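Local coordinates for protein peptide ABC transporter permease (Staphylococcus hominis, PDB 6EXS) that probably carries peptides across the bacterial membrane as a POT-family, major facilitator superfamily transporter, and binds a thioalcohol-conjugated dipeptide that is a precursor of axillary malodour, at residues Q1-I6 against L139-D144; G86-T91 against V207-T212; L334-N339 against L401-C406. One frame throughout, in Å; residues are numbered along the deposited sequence.

How the contacts relate
Contacts 1 and 2 are neighbours, with centres 15 Å apart, while contact 3 is remote, its centre 39 and 37 Å from theirs. The first two meet through V207 of contact 2, whose CG2 packs 3.7 Å from T2 O and 4.1 Å from I6 CD1 of contact 1; their segments alternate along the chain, so the N-terminal arm ends up beside two loops that follow later helices. Contact 3, at 334-339 against 401-406, builds part of the pocket for the thioalcohol-conjugated dipeptide. Contacts 2 and 3 fall on opposite sides of the chain's centre. Contacts 1 and 2 take no part in the pocket; the nearest atoms of the ligand and contact 2 are about 17 Å apart.

Contact 1 of 3, residues Q1-I6 against L139-D144; sequences QTIQSI and LYPEND
I3 and I6 of the N-terminal arm press against L139 and P141, in the loop that joins helix 110-137 to helix 147-174 of this major facilitator superfamily transporter. The arm is wound as a type I beta turn from I3 to I6, which brings its two isoleucines to one flank of the loop. A second type I turn, from P141 to D144, folds the loop just ahead of the next helix.

The contact itself is apolar, and no hydrogen bond joins the two segments. I3 CG2 rests on the proline ring at 3.6 Å from P141 CG, and the two side chains cross at about a right angle. A chi1 of -57° sets CG1 of I3 beside the backbone N and CG2 anti to it, which directs CG2 to the proline while CD1 turns to the L139 carbonyl. I6 reaches the same region with its longer branch, its CD1 lying 4.1 Å from L139 CD2. Branched isoleucines suit such a surface, since each offers methyl groups in two directions, and P141 answers with a compact, rigid ring.

Polar groups are served from outside the pair. Q8 NE2 gives a hydrogen bond to L139 O, Y140 OH is bonded to H14, and S5 OG to S206. D144 lies before the turn leading into helix 147-174; its carboxylate suits two tasks, capping a backbone N just past the segment and forming a salt bridge from OD2 to R146 NH2.

Two methyls close around the carbonyl that Q8 holds: I3 CD1 is 3.6 Å from L139 O, and I6 CD1 is 3.4 Å from L139 O.

Contact 2 of 3, residues G86-T91 against V207-T212; sequences GTRGAT and VGMAPT. Unlike the reference sequence in segment 207-212: A210 (reference Lys). With OLC ((2R)-2,3-dihydroxypropyl (9Z)-octadec-9-enoate), chain M.
The guanidinium of R88 has the sulfur of M209 over one face, with SD 3.8 Å above the plane and close to its centre, and the carbonyl of V207 at its edge. R88 NH1 donates to V207 O at 2.8 Å, almost in the guanidinium plane. With chi1 at -65°, CG lies beside the backbone N and near V207 O; bends at chi2 and chi3 then turn the guanidinium to bring NH1 to that oxygen. Other hydrogen bonds go outside the pair: NE to Y196 OH, NH2 to N200 OD1, and NH1 also to G205 O. Arginine suits this place because its several donors let helix 74-106 bond at once to the loop and to helix 178-204, while the polarisable thioether of M209 covers it.

The main chains are joined too. Helix 74-106 is kinked where T87 and R88 lack bonds to the preceding turn, and G208 O takes over, accepting from R88 N at 3.0 Å with an N-H...O angle of 166°. One water bridges the next step, donating to G208 O at 2.7 Å and accepting from G89 N at 2.9 Å. Such closeness needs bare backbones: G86 CA lies 3.6 Å from A210 C, and G208, at positive phi (73°), puts its CA 3.3 Å from T87 OG1.

The monoolein headgroup packs against G89 CA. The sequence from D82 through G86 to R88 resembles motif A of the major facilitator superfamily, and the loop leads to helix 217-243, consistent with the extra helices that bacterial POT transporters carry between their two six-helix bundles.

Contact 3 of 3, residues L334-N339 against L401-C406; sequences LFQSIN and LSYVIC. With C3H (2-[[(2~{R})-2-azanyl-3-[(3~{S})-3-methyl-1-oxidanyl-hexan-3-yl]sulfanyl-propanoyl]amino]ethanoic acid), chain O; OLC ((2R)-2,3-dihydroxypropyl (9Z)-octadec-9-enoate), chain B.
Within the binding pocket of the thioalcohol-conjugated dipeptide, segment 334-339, which leads into helix 338-357, meets helix 396-418 through F335, I338 and Y403. The two aromatic rings are inclined by only 22° but slid apart, their centroids 5.4 Å from each other; F335 CD1 touches Y403 CE2 at 3.4 Å. F335 O sits above one face of the tyrosine ring, toward its rim. In I338, chi1 of -58° sends the CG1 branch, ending in CD1, to the ring, while CG2, anti to the backbone N, packs on Y403 CB at 3.7 Å. A monoolein chain touches I338 and L401.

Backbone atoms of 335-339 hold the ligand. Its hydroxyl O donates to F335 O at 2.8 Å and accepts from N339 N at 3.0 Å, and its amino N donates to Q336 O at 3.0 Å. Y403 CD1 lies 3.4 Å from ligand C6, the carbon bearing the hydroxyl. Tyrosine gives a carbon surface for F335, I338 and ligand, and G305 O satisfies its buried OH. A water links N339 ND2 with Y403 O, and N339 also reaches E410.

Helix 147-174 packs against Q336 and S337, helix 309-316 against F335 and Y403, and helix 364-389 against S402, I405 and C406.

Contact 1 of 3, residues Q1-I6 against L139-D144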
loop_
_atom_site.group_PDB
_atom_site.type_symbol
_atom_site.label_atom_id
_atom_site.label_comp_id
_atom_site.label_asym_id
_atom_site.label_seq_id
_atom_site.Cartn_x
_atom_site.Cartn_y
_atom_site.Cartn_z
ATOM N N GLN A 1 -8.289 31.116 12.580
ATOM C CA GLN A 1 -7.126 30.296 12.244
ATOM C C GLN A 1 -7.194 28.941 12.946
ATOM O O GLN A 1 -7.430 28.887 14.158
ATOM C CB GLN A 1 -5.822 31.027 12.611
ATOM C CG GLN A 1 -4.595 30.596 11.812
ATOM C CD GLN A 1 -3.414 31.507 12.070
ATOM O OE1 GLN A 1 -2.451 31.144 12.761
ATOM N NE2 GLN A 1 -3.455 32.715 11.520
ATOM N N THR A 2 -6.968 27.851 12.177
ATOM C CA THR A 2 -6.969 26.457 12.654
ATOM C C THR A 2 -5.783 26.152 13.588
ATOM O O THR A 2 -5.810 25.145 14.304
ATOM C CB THR A 2 -7.025 25.468 11.471
ATOM O OG1 THR A 2 -6.016 25.801 10.513
ATOM C CG2 THR A 2 -8.395 25.405 10.802
ATOM N N ILE A 3 -4.747 27.021 13.571
ATOM C CA ILE A 3 -3.529 26.915 14.387
ATOM C C ILE A 3 -3.761 27.507 15.800
ATOM O O ILE A 3 -3.096 27.097 16.756
ATOM C CB ILE A 3 -2.296 27.520 13.627
ATOM C CG1 ILE A 3 -2.064 26.835 12.238
ATOM C CG2 ILE A 3 -1.003 27.541 14.472
ATOM C CD1 ILE A 3 -1.845 25.271 12.214
ATOM N N GLN A 4 -4.738 28.430 15.927
ATOM C CA GLN A 4 -5.105 29.068 17.198
ATOM C C GLN A 4 -5.745 28.069 18.172
ATOM O O GLN A 4 -5.549 28.177 19.386
ATOM C CB GLN A 4 -6.059 30.253 16.961
ATOM C CG GLN A 4 -5.389 31.497 16.388
ATOM C CD GLN A 4 -6.343 32.666 16.336
ATOM O OE1 GLN A 4 -6.471 33.437 17.291
ATOM N NE2 GLN A 4 -7.043 32.825 15.222
ATOM N N SER A 5 -6.503 27.102 17.632
ATOM C CA SER A 5 -7.223 26.079 18.390
ATOM C C SER A 5 -6.395 24.820 18.739
ATOM O O SER A 5 -6.930 23.906 19.375
ATOM C CB SER A 5 -8.484 25.679 17.627
ATOM O OG SER A 5 -8.171 25.093 16.372
ATOM N N ILE A 6 -5.110 24.751 18.316
ATOM C CA ILE A 6 -4.299 23.541 18.526
ATOM C C ILE A 6 -2.933 23.776 19.195
ATOM O O ILE A 6 -2.222 24.717 18.819
ATOM C CB ILE A 6 -4.124 22.728 17.201
ATOM C CG1 ILE A 6 -3.379 23.520 16.094
ATOM C CG2 ILE A 6 -5.463 22.230 16.705
ATOM C CD1 ILE A 6 -3.004 22.730 14.869
ATOM N N LEU A 139 -1.693 20.450 10.822
ATOM C CA LEU A 139 -1.347 20.728 12.219
ATOM C C LEU A 139 -0.217 21.759 12.271
ATOM O O LEU A 139 0.011 22.348 13.328
ATOM C CB LEU A 139 -0.849 19.448 12.935
ATOM C CG LEU A 139 -1.797 18.286 13.188
ATOM C CD1 LEU A 139 -1.074 17.193 13.928
ATOM C CD2 LEU A 139 -3.017 18.720 13.983
ATOM N N TYR A 140 0.520 21.932 11.145
ATOM C CA TYR A 140 1.654 22.853 11.010
ATOM C C TYR A 140 1.280 24.147 10.275
ATOM O O TYR A 140 0.748 24.072 9.166
ATOM C CB TYR A 140 2.830 22.178 10.266
ATOM C CG TYR A 140 3.368 20.945 10.954
ATOM C CD1 TYR A 140 2.814 19.688 10.709
ATOM C CD2 TYR A 140 4.424 21.032 11.860
ATOM C CE1 TYR A 140 3.270 18.556 11.378
ATOM C CE2 TYR A 140 4.908 19.901 12.513
ATOM C CZ TYR A 140 4.322 18.666 12.273
ATOM O OH TYR A 140 4.782 17.544 12.902
ATOM N N PRO A 141 1.641 25.335 10.812
ATOM C CA PRO A 141 1.370 26.592 10.084
ATOM C C PRO A 141 2.061 26.648 8.713
ATOM O O PRO A 141 2.949 25.838 8.450
ATOM C CB PRO A 141 1.901 27.670 11.035
ATOM C CG PRO A 141 1.934 27.024 12.372
ATOM C CD PRO A 141 2.288 25.602 12.108
ATOM N N GLU A 142 1.634 27.589 7.837
ATOM C CA GLU A 142 2.118 27.748 6.457
ATOM C C GLU A 142 3.659 27.652 6.290
ATOM O O GLU A 142 4.122 26.791 5.537
ATOM C CB GLU A 142 1.568 29.032 5.784
ATOM C CG GLU A 142 1.659 30.317 6.604
ATOM C CD GLU A 142 1.383 31.636 5.892
ATOM O OE1 GLU A 142 1.894 32.679 6.360
ATOM O OE2 GLU A 142 0.649 31.633 4.876
ATOM N N ASN A 143 4.439 28.493 6.992
ATOM C CA ASN A 143 5.899 28.521 6.835
ATOM C C ASN A 143 6.690 27.586 7.787
ATOM O O ASN A 143 7.923 27.677 7.820
ATOM C CB ASN A 143 6.416 29.971 6.935
ATOM C CG ASN A 143 6.019 30.845 5.764
ATOM O OD1 ASN A 143 5.088 31.646 5.845
ATOM N ND2 ASN A 143 6.726 30.723 4.650
ATOM N N ASP A 144 6.005 26.670 8.514
ATOM C CA ASP A 144 6.641 25.754 9.470
ATOM C C ASP A 144 7.535 24.695 8.801
ATOM O O ASP A 144 7.063 23.887 8.001
ATOM C CB ASP A 144 5.608 25.107 10.413
ATOM C CG ASP A 144 6.141 24.724 11.785
ATOM O OD1 ASP A 144 7.262 24.201 11.860
ATOM O OD2 ASP A 144 5.410 24.897 12.775
#

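Contact 2 of 3, residues G86-T91 against V207-T212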
loop_
_atom_site.group_PDB
_atom_site.type_symbol
_atom_site.label_atom_id
_atom_site.label_comp_id
_atom_site.label_asym_id
_atom_site.label_seq_id
_atom_site.Cartn_x
_atom_site.Cartn_y
_atom_site.Cartn_z
ATOM N N GLY A 86 -15.454 16.557 5.382
ATOM C CA GLY A 86 -14.253 17.117 5.969
ATOM C C GLY A 86 -13.339 15.937 6.197
ATOM O O GLY A 86 -13.779 14.790 6.064
ATOM N N THR A 87 -12.073 16.176 6.531
ATOM C CA THR A 87 -11.121 15.078 6.724
ATOM C C THR A 87 -11.364 14.342 8.043
ATOM O O THR A 87 -11.156 13.131 8.091
ATOM C CB THR A 87 -9.675 15.555 6.543
ATOM O OG1 THR A 87 -9.430 16.643 7.426
ATOM C CG2 THR A 87 -9.385 16.001 5.113
ATOM N N ARG A 88 -11.855 15.047 9.085
ATOM C CA ARG A 88 -12.116 14.453 10.407
ATOM C C ARG A 88 -13.211 13.404 10.375
ATOM O O ARG A 88 -12.982 12.274 10.820
ATOM C CB ARG A 88 -12.401 15.523 11.473
ATOM C CG ARG A 88 -11.212 16.419 11.752
ATOM C CD ARG A 88 -10.211 15.879 12.768
ATOM N NE ARG A 88 -10.683 15.991 14.149
ATOM C CZ ARG A 88 -10.646 17.104 14.876
ATOM N NH1 ARG A 88 -10.176 18.231 14.354
ATOM N NH2 ARG A 88 -11.088 17.101 16.126
ATOM N N GLY A 89 -14.360 13.773 9.811
ATOM C CA GLY A 89 -15.507 12.890 9.653
ATOM C C GLY A 89 -15.162 11.637 8.881
ATOM O O GLY A 89 -15.483 10.534 9.328
ATOM N N ALA A 90 -14.438 11.810 7.750
ATOM C CA ALA A 90 -13.952 10.758 6.852
ATOM C C ALA A 90 -12.963 9.787 7.538
ATOM O O ALA A 90 -13.056 8.576 7.305
ATOM C CB ALA A 90 -13.324 11.377 5.610
ATOM N N THR A 91 -12.038 10.314 8.390
ATOM C CA THR A 91 -11.059 9.526 9.165
ATOM C C THR A 91 -11.821 8.639 10.181
ATOM O O THR A 91 -11.461 7.478 10.371
ATOM C CB THR A 91 -10.044 10.469 9.901
ATOM O OG1 THR A 91 -9.372 11.297 8.955
ATOM C CG2 THR A 91 -9.008 9.707 10.753
ATOM N N VAL A 207 -9.210 21.816 12.846
ATOM C CA VAL A 207 -8.531 21.221 11.692
ATOM C C VAL A 207 -9.337 20.059 11.081
ATOM O O VAL A 207 -9.504 19.019 11.718
ATOM C CB VAL A 207 -7.071 20.797 12.020
ATOM C CG1 VAL A 207 -6.424 20.067 10.847
ATOM C CG2 VAL A 207 -6.224 21.989 12.440
ATOM N N GLY A 208 -9.822 20.279 9.859
ATOM C CA GLY A 208 -10.564 19.311 9.060
ATOM C C GLY A 208 -11.981 19.011 9.497
ATOM O O GLY A 208 -12.505 17.943 9.165
ATOM N N MET A 209 -12.623 19.944 10.217
ATOM C CA MET A 209 -13.994 19.759 10.714
ATOM C C MET A 209 -15.077 20.027 9.665
ATOM O O MET A 209 -16.257 19.755 9.914
ATOM C CB MET A 209 -14.233 20.614 11.972
ATOM C CG MET A 209 -13.436 20.156 13.187
ATOM S SD MET A 209 -14.070 18.650 13.954
ATOM C CE MET A 209 -15.511 19.324 14.792
ATOM N N ALA A 210 -14.684 20.574 8.500
ATOM C CA ALA A 210 -15.605 20.938 7.420
ATOM C C ALA A 210 -14.956 20.689 6.049
ATOM O O ALA A 210 -13.730 20.759 5.960
ATOM C CB ALA A 210 -15.999 22.416 7.559
ATOM N N PRO A 211 -15.725 20.419 4.962
ATOM C CA PRO A 211 -15.073 20.234 3.649
ATOM C C PRO A 211 -14.532 21.556 3.071
ATOM O O PRO A 211 -15.195 22.589 3.198
ATOM C CB PRO A 211 -16.187 19.634 2.781
ATOM C CG PRO A 211 -17.454 20.119 3.394
ATOM C CD PRO A 211 -17.199 20.295 4.865
ATOM N N THR A 212 -13.325 21.516 2.445
ATOM C CA THR A 212 -12.656 22.674 1.829
ATOM C C THR A 212 -13.482 23.238 0.672
ATOM O O THR A 212 -13.717 24.451 0.617
ATOM C CB THR A 212 -11.211 22.334 1.406
ATOM O OG1 THR A 212 -10.485 21.839 2.532
ATOM C CG2 THR A 212 -10.471 23.537 0.813
HETATM C C24 OLC M . -19.919 14.105 9.086
HETATM C C5 OLC M . -21.493 6.288 12.678
HETATM C C4 OLC M . -20.105 6.817 12.362
HETATM C C3 OLC M . -20.071 8.308 12.072
HETATM C C2 OLC M . -18.681 8.803 11.699
HETATM C C21 OLC M . -18.995 11.822 9.598
HETATM C C1 OLC M . -18.603 10.274 11.395
HETATM C C22 OLC M . -20.149 12.781 9.787
HETATM O O19 OLC M . -17.964 11.067 12.035
HETATM O O25 OLC M . -18.890 14.863 9.711
HETATM O O23 OLC M . -21.352 12.178 9.299
HETATM O O20 OLC M . -19.302 10.584 10.288
HETATM O O HOH W 1 -14.843 16.562 9.313
#

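Contact 3 of 3, residues L334-N339 against L401-C406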
loop_
_atom_site.group_PDB
_atom_site.type_symbol
_atom_site.label_atom_id
_atom_site.label_comp_id
_atom_site.label_asym_id
_atom_site.label_seq_id
_atom_site.Cartn_x
_atom_site.Cartn_y
_atom_site.Cartn_z
ATOM N N LEU A 334 6.402 -14.065 9.405
ATOM C CA LEU A 334 7.548 -13.192 9.697
ATOM C C LEU A 334 8.248 -12.658 8.443
ATOM O O LEU A 334 8.983 -11.680 8.541
ATOM C CB LEU A 334 8.544 -13.859 10.651
ATOM C CG LEU A 334 8.312 -13.555 12.122
ATOM C CD1 LEU A 334 7.352 -14.528 12.739
ATOM C CD2 LEU A 334 9.610 -13.586 12.879
ATOM N N PHE A 335 7.979 -13.247 7.260
ATOM C CA PHE A 335 8.489 -12.749 5.975
ATOM C C PHE A 335 8.003 -11.310 5.726
ATOM O O PHE A 335 8.687 -10.570 5.028
ATOM C CB PHE A 335 7.979 -13.615 4.817
ATOM C CG PHE A 335 8.714 -14.904 4.561
ATOM C CD1 PHE A 335 10.098 -14.917 4.399
ATOM C CD2 PHE A 335 8.019 -16.094 4.383
ATOM C CE1 PHE A 335 10.774 -16.107 4.124
ATOM C CE2 PHE A 335 8.697 -17.283 4.096
ATOM C CZ PHE A 335 10.068 -17.282 3.982
ATOM N N GLN A 336 6.816 -10.932 6.286
ATOM C CA GLN A 336 6.172 -9.604 6.177
ATOM C C GLN A 336 6.831 -8.516 7.044
ATOM O O GLN A 336 6.585 -7.324 6.817
ATOM C CB GLN A 336 4.670 -9.683 6.538
ATOM C CG GLN A 336 3.862 -10.662 5.717
ATOM C CD GLN A 336 3.992 -10.353 4.262
ATOM O OE1 GLN A 336 4.705 -11.042 3.528
ATOM N NE2 GLN A 336 3.354 -9.267 3.834
ATOM N N SER A 337 7.604 -8.940 8.059
ATOM C CA SER A 337 8.310 -8.098 9.017
ATOM C C SER A 337 9.691 -7.661 8.501
ATOM O O SER A 337 10.256 -6.708 9.055
ATOM C CB SER A 337 8.464 -8.833 10.354
ATOM O OG SER A 337 7.230 -8.977 11.043
ATOM N N ILE A 338 10.226 -8.337 7.443
ATOM C CA ILE A 338 11.562 -8.053 6.894
ATOM C C ILE A 338 11.680 -6.603 6.364
ATOM O O ILE A 338 12.542 -5.856 6.826
ATOM C CB ILE A 338 12.050 -9.107 5.854
ATOM C CG1 ILE A 338 12.077 -10.534 6.469
ATOM C CG2 ILE A 338 13.447 -8.716 5.305
ATOM C CD1 ILE A 338 12.252 -11.662 5.500
ATOM N N ASN A 339 10.837 -6.237 5.395
ATOM C CA ASN A 339 10.786 -4.919 4.767
ATOM C C ASN A 339 10.569 -3.764 5.794
ATOM O O ASN A 339 11.383 -2.844 5.776
ATOM C CB ASN A 339 9.747 -4.925 3.646
ATOM C CG ASN A 339 9.595 -3.666 2.870
ATOM O OD1 ASN A 339 8.947 -2.740 3.331
ATOM N ND2 ASN A 339 10.083 -3.659 1.631
ATOM N N LEU A 401 17.266 -13.060 1.731
ATOM C CA LEU A 401 18.173 -12.237 0.916
ATOM C C LEU A 401 17.401 -11.545 -0.220
ATOM O O LEU A 401 17.687 -10.388 -0.524
ATOM C CB LEU A 401 19.364 -13.068 0.376
ATOM C CG LEU A 401 20.415 -12.374 -0.528
ATOM C CD1 LEU A 401 20.940 -11.039 0.068
ATOM C CD2 LEU A 401 21.554 -13.312 -0.846
ATOM N N SER A 402 16.400 -12.225 -0.803
ATOM C CA SER A 402 15.559 -11.631 -1.849
ATOM C C SER A 402 14.768 -10.423 -1.301
ATOM O O SER A 402 14.768 -9.369 -1.930
ATOM C CB SER A 402 14.622 -12.667 -2.448
ATOM O OG SER A 402 13.961 -12.103 -3.566
ATOM N N TYR A 403 14.165 -10.563 -0.097
ATOM C CA TYR A 403 13.436 -9.497 0.598
ATOM C C TYR A 403 14.354 -8.301 0.897
ATOM O O TYR A 403 13.951 -7.159 0.689
ATOM C CB TYR A 403 12.834 -10.024 1.914
ATOM C CG TYR A 403 11.537 -10.782 1.736
ATOM C CD1 TYR A 403 10.344 -10.110 1.470
ATOM C CD2 TYR A 403 11.493 -12.167 1.861
ATOM C CE1 TYR A 403 9.144 -10.801 1.317
ATOM C CE2 TYR A 403 10.307 -12.872 1.671
ATOM C CZ TYR A 403 9.130 -12.184 1.416
ATOM O OH TYR A 403 7.952 -12.871 1.248
ATOM N N VAL A 404 15.587 -8.577 1.371
ATOM C CA VAL A 404 16.588 -7.569 1.737
ATOM C C VAL A 404 17.028 -6.755 0.514
ATOM O O VAL A 404 17.148 -5.535 0.625
ATOM C CB VAL A 404 17.786 -8.168 2.534
ATOM C CG1 VAL A 404 18.860 -7.117 2.803
ATOM C CG2 VAL A 404 17.325 -8.816 3.844
ATOM N N ILE A 405 17.242 -7.406 -0.650
ATOM C CA ILE A 405 17.648 -6.690 -1.870
ATOM C C ILE A 405 16.527 -5.744 -2.330
ATOM O O ILE A 405 16.792 -4.589 -2.670
ATOM C CB ILE A 405 18.168 -7.638 -2.989
ATOM C CG1 ILE A 405 19.416 -8.429 -2.510
ATOM C CG2 ILE A 405 18.470 -6.860 -4.298
ATOM C CD1 ILE A 405 19.665 -9.753 -3.268
ATOM N N CYS A 406 15.276 -6.216 -2.263
ATOM C CA CYS A 406 14.103 -5.431 -2.643
ATOM C C CYS A 406 13.875 -4.192 -1.761
ATOM O O CYS A 406 13.561 -3.119 -2.287
ATOM C CB CYS A 406 12.859 -6.304 -2.708
ATOM S SG CYS A 406 11.562 -5.627 -3.763
HETATM O O2 C3H O . 3.687 -0.201 4.873
HETATM C C11 C3H O . 4.858 -0.304 4.957
HETATM O O3 C3H O . 5.681 0.630 4.628
HETATM C C10 C3H O . 5.584 -1.542 5.396
HETATM N N1 C3H O . 4.863 -2.758 5.107
HETATM C C9 C3H O . 4.964 -3.360 3.933
HETATM O O1 C3H O . 4.839 -2.774 2.869
HETATM C C8 C3H O . 5.264 -4.823 3.912
HETATM N N C3H O . 5.016 -5.382 5.233
HETATM C C7 C3H O . 4.363 -5.549 2.912
HETATM S S C3H O . 5.084 -6.002 1.312
HETATM C C3 C3H O . 6.415 -7.305 1.504
HETATM C C4 C3H O . 5.716 -8.554 1.974
HETATM C C5 C3H O . 7.475 -6.737 2.458
HETATM C C6 C3H O . 8.549 -7.684 2.941
HETATM O O C3H O . 8.527 -7.848 4.321
HETATM C C2 C3H O . 7.106 -7.580 0.171
HETATM C C1 C3H O . 8.590 -7.257 0.124
HETATM C C C3H O . 9.181 -7.575 -1.223
HETATM C C18 OLC B . 12.266 -10.174 12.066
HETATM C C10 OLC B . 19.917 -11.059 6.624
HETATM C C9 OLC B . 20.314 -11.592 5.469
HETATM C C17 OLC B . 12.440 -10.120 10.564
HETATM C C11 OLC B . 19.139 -11.712 7.745
HETATM C C8 OLC B . 20.074 -12.990 4.958
HETATM C C24 OLC B . 24.965 -22.325 0.499
HETATM C C16 OLC B . 13.424 -11.135 10.013
HETATM C C12 OLC B . 17.980 -10.847 8.263
HETATM C C7 OLC B . 21.285 -13.925 5.051
HETATM C C15 OLC B . 14.860 -10.647 9.895
HETATM C C13 OLC B . 17.293 -11.394 9.505
HETATM C C6 OLC B . 22.391 -13.709 4.015
HETATM C C14 OLC B . 15.810 -11.692 9.317
HETATM C C5 OLC B . 22.145 -14.281 2.616
HETATM C C4 OLC B . 22.209 -15.804 2.455
HETATM C C3 OLC B . 23.602 -16.418 2.503
HETATM C C2 OLC B . 23.735 -17.699 1.676
HETATM C C21 OLC B . 23.121 -21.315 1.923
HETATM C C1 OLC B . 23.329 -18.972 2.367
HETATM C C22 OLC B . 24.069 -22.479 1.711
HETATM O O19 OLC B . 22.661 -19.032 3.363
HETATM O O25 OLC B . 24.219 -22.363 -0.711
HETATM O O23 OLC B . 24.858 -22.706 2.880
HETATM O O20 OLC B . 23.791 -20.045 1.709
HETATM O O HOH W 2 11.453 -6.127 0.684
#